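Local coordinates for long form salivary protein D7L1 (Culex quinquefasciatus, PDB 6V4C) that binds and sequesters adenine nucleotides, ADP and ATP most tightly, thereby inhibiting platelet aggregation and easing the mosquito's blood meal on its vertebrate host, at residues Tyr258-Ser263 with Lys287-Glu292. Numbering follows the deposited sequence.
Sequences YIEVRS and KALDSE
Leu289 meets Glu260 and Val261 where two helices of the C-terminal odorant-binding-protein-like domain, 249-263 and 279-292, face each other, a worked example of how a buried carboxylate can share one site between apolar packing and polar bonding. The apolar part comes first. The side chains of Glu260 and Leu289 approach from opposite directions, and the CD1 methyl of Leu289 sits over one face of the carboxylate, almost directly above CD of Glu260 at 3.6 Å. The same CD1 of Leu289 also touches the aliphatic stem, 3.7 Å from CG of Glu260. The other methyl, CD2 of Leu289, sits 3.7 Å from OE2 of Glu260. Glu260 spans the gap because its CG stands anti to the backbone N (chi1 178°) and the chain stays extended beyond it. Val261 adds a lighter touch, its CG2 4.3 Å from CD1 of Leu289. With the nearest CA atoms, those of Val261 and Leu289, 8.8 Å apart, the contact between 258-263 and 287-292 is made by side chains alone.

The polar partners of the Glu260 carboxylate lie outside the two segments. No hydrogen bond crosses between them; instead OE1 of Glu260 forms a salt bridge with Arg170, and OE2 is hydrogen-bonded to OG of Ser149. Arg170 also pairs with Asp290, so one guanidinium links acids from both helices, and its positive charge would be expected to ease the burial of Glu260 as a carboxylate.

A third set of bonds leads toward the nucleotide. Ser263, which touches the bound ADP, gives its backbone O to Lys144, an ADP-binding residue, while its hydroxyl also bonds to the backbone N of Ile150. Within 258-263, OG of Ser263 donates to the backbone O of Glu260 at 2.8 Å, tilted 22° from the carbonyl plane.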
loop_
_atom_site.group_PDB
_atom_site.type_symbol
_atom_site.label_atom_id
_atom_site.label_comp_id
_atom_site.label_asym_id
_atom_site.label_seq_id
_atom_site.Cartn_x
_atom_site.Cartn_y
_atom_site.Cartn_z
ATOM N N TYR A 258 4.826 -6.635 12.473
ATOM C CA TYR A 258 3.488 -6.066 12.358
ATOM C C TYR A 258 3.194 -5.632 10.928
ATOM O O TYR A 258 2.076 -5.827 10.435
ATOM C CB TYR A 258 3.331 -4.908 13.338
ATOM C CG TYR A 258 1.905 -4.470 13.554
ATOM C CD1 TYR A 258 0.879 -5.400 13.672
ATOM C CD2 TYR A 258 1.586 -3.124 13.662
ATOM C CE1 TYR A 258 -0.427 -4.998 13.877
ATOM C CE2 TYR A 258 0.286 -2.712 13.870
ATOM C CZ TYR A 258 -0.717 -3.650 13.977
ATOM O OH TYR A 258 -2.011 -3.234 14.184
ATOM N N ILE A 259 4.184 -5.053 10.239
ATOM C CA ILE A 259 4.038 -4.797 8.807
ATOM C C ILE A 259 3.667 -6.079 8.071
ATOM O O ILE A 259 2.748 -6.097 7.244
ATOM C CB ILE A 259 5.319 -4.164 8.231
ATOM C CG1 ILE A 259 5.482 -2.723 8.721
ATOM C CG2 ILE A 259 5.297 -4.222 6.710
ATOM C CD1 ILE A 259 6.832 -2.103 8.382
ATOM N N GLU A 260 4.376 -7.171 8.368
ATOM C CA GLU A 260 4.117 -8.433 7.678
ATOM C C GLU A 260 2.683 -8.896 7.885
ATOM O O GLU A 260 1.995 -9.271 6.927
ATOM C CB GLU A 260 5.093 -9.509 8.150
ATOM C CG GLU A 260 4.825 -10.847 7.494
ATOM C CD GLU A 260 5.983 -11.813 7.589
ATOM O OE1 GLU A 260 6.834 -11.651 8.490
ATOM O OE2 GLU A 260 6.038 -12.736 6.752
ATOM N N VAL A 261 2.211 -8.883 9.136
ATOM C CA VAL A 261 0.848 -9.319 9.426
ATOM C C VAL A 261 -0.165 -8.470 8.667
ATOM O O VAL A 261 -1.134 -8.989 8.098
ATOM C CB VAL A 261 0.587 -9.320 10.945
ATOM C CG1 VAL A 261 -0.903 -9.420 11.231
ATOM C CG2 VAL A 261 1.325 -10.470 11.605
ATOM N N ARG A 262 0.046 -7.153 8.637
ATOM C CA ARG A 262 -0.896 -6.265 7.963
ATOM C C ARG A 262 -0.844 -6.398 6.446
ATOM O O ARG A 262 -1.831 -6.071 5.777
ATOM C CB ARG A 262 -0.626 -4.814 8.366
ATOM C CG ARG A 262 -0.854 -4.519 9.841
ATOM C CD ARG A 262 0.120 -3.456 10.344
ATOM N NE ARG A 262 -0.007 -2.197 9.624
ATOM C CZ ARG A 262 0.958 -1.286 9.530
ATOM N NH1 ARG A 262 2.142 -1.497 10.098
ATOM N NH2 ARG A 262 0.741 -0.168 8.853
ATOM N N SER A 263 0.273 -6.873 5.891
ATOM C CA SER A 263 0.436 -6.935 4.443
ATOM C C SER A 263 -0.398 -8.029 3.796
ATOM O O SER A 263 -0.546 -8.022 2.571
ATOM C CB SER A 263 1.913 -7.114 4.066
ATOM O OG SER A 263 2.365 -8.437 4.320
ATOM N N LYS A 287 4.905 -17.037 14.852
ATOM C CA LYS A 287 5.133 -18.480 14.812
ATOM C C LYS A 287 4.470 -19.118 13.598
ATOM O O LYS A 287 5.067 -19.980 12.942
ATOM C CB LYS A 287 4.636 -19.136 16.102
ATOM C CG LYS A 287 5.657 -19.146 17.236
ATOM N N ALA A 288 3.234 -18.714 13.284
ATOM C CA ALA A 288 2.541 -19.297 12.139
ATOM C C ALA A 288 3.244 -18.944 10.833
ATOM O O ALA A 288 3.286 -19.757 9.902
ATOM C CB ALA A 288 1.082 -18.842 12.117
ATOM N N LEU A 289 3.810 -17.736 10.752
ATOM C CA LEU A 289 4.540 -17.335 9.551
ATOM C C LEU A 289 5.860 -18.088 9.426
ATOM O O LEU A 289 6.295 -18.408 8.312
ATOM C CB LEU A 289 4.767 -15.823 9.552
ATOM C CG LEU A 289 3.533 -14.962 9.281
ATOM C CD1 LEU A 289 3.725 -13.549 9.806
ATOM C CD2 LEU A 289 3.228 -14.941 7.789
ATOM N N ASP A 290 6.518 -18.369 10.553
ATOM C CA ASP A 290 7.691 -19.241 10.533
ATOM C C ASP A 290 7.327 -20.612 9.977
ATOM O O ASP A 290 8.036 -21.165 9.129
ATOM C CB ASP A 290 8.255 -19.400 11.948
ATOM C CG ASP A 290 8.864 -18.120 12.502
ATOM O OD1 ASP A 290 9.187 -17.203 11.717
ATOM O OD2 ASP A 290 9.030 -18.045 13.737
ATOM N N SER A 291 6.218 -21.178 10.460
ATOM C CA SER A 291 5.791 -22.499 10.014
ATOM C C SER A 291 5.446 -22.495 8.530
ATOM O O SER A 291 5.754 -23.451 7.811
ATOM C CB SER A 291 4.589 -22.950 10.839
ATOM O OG SER A 291 4.070 -24.173 10.349
ATOM N N GLU A 292 4.802 -21.423 8.062
ATOM C CA GLU A 292 4.486 -21.287 6.643
ATOM C C GLU A 292 5.744 -21.353 5.787
ATOM O O GLU A 292 5.728 -21.919 4.687
ATOM C CB GLU A 292 3.755 -19.963 6.427
ATOM C CG GLU A 292 3.333 -19.675 5.004
ATOM C CD GLU A 292 2.641 -18.330 4.885
ATOM O OE1 GLU A 292 3.304 -17.293 5.102
ATOM O OE2 GLU A 292 1.429 -18.311 4.590
#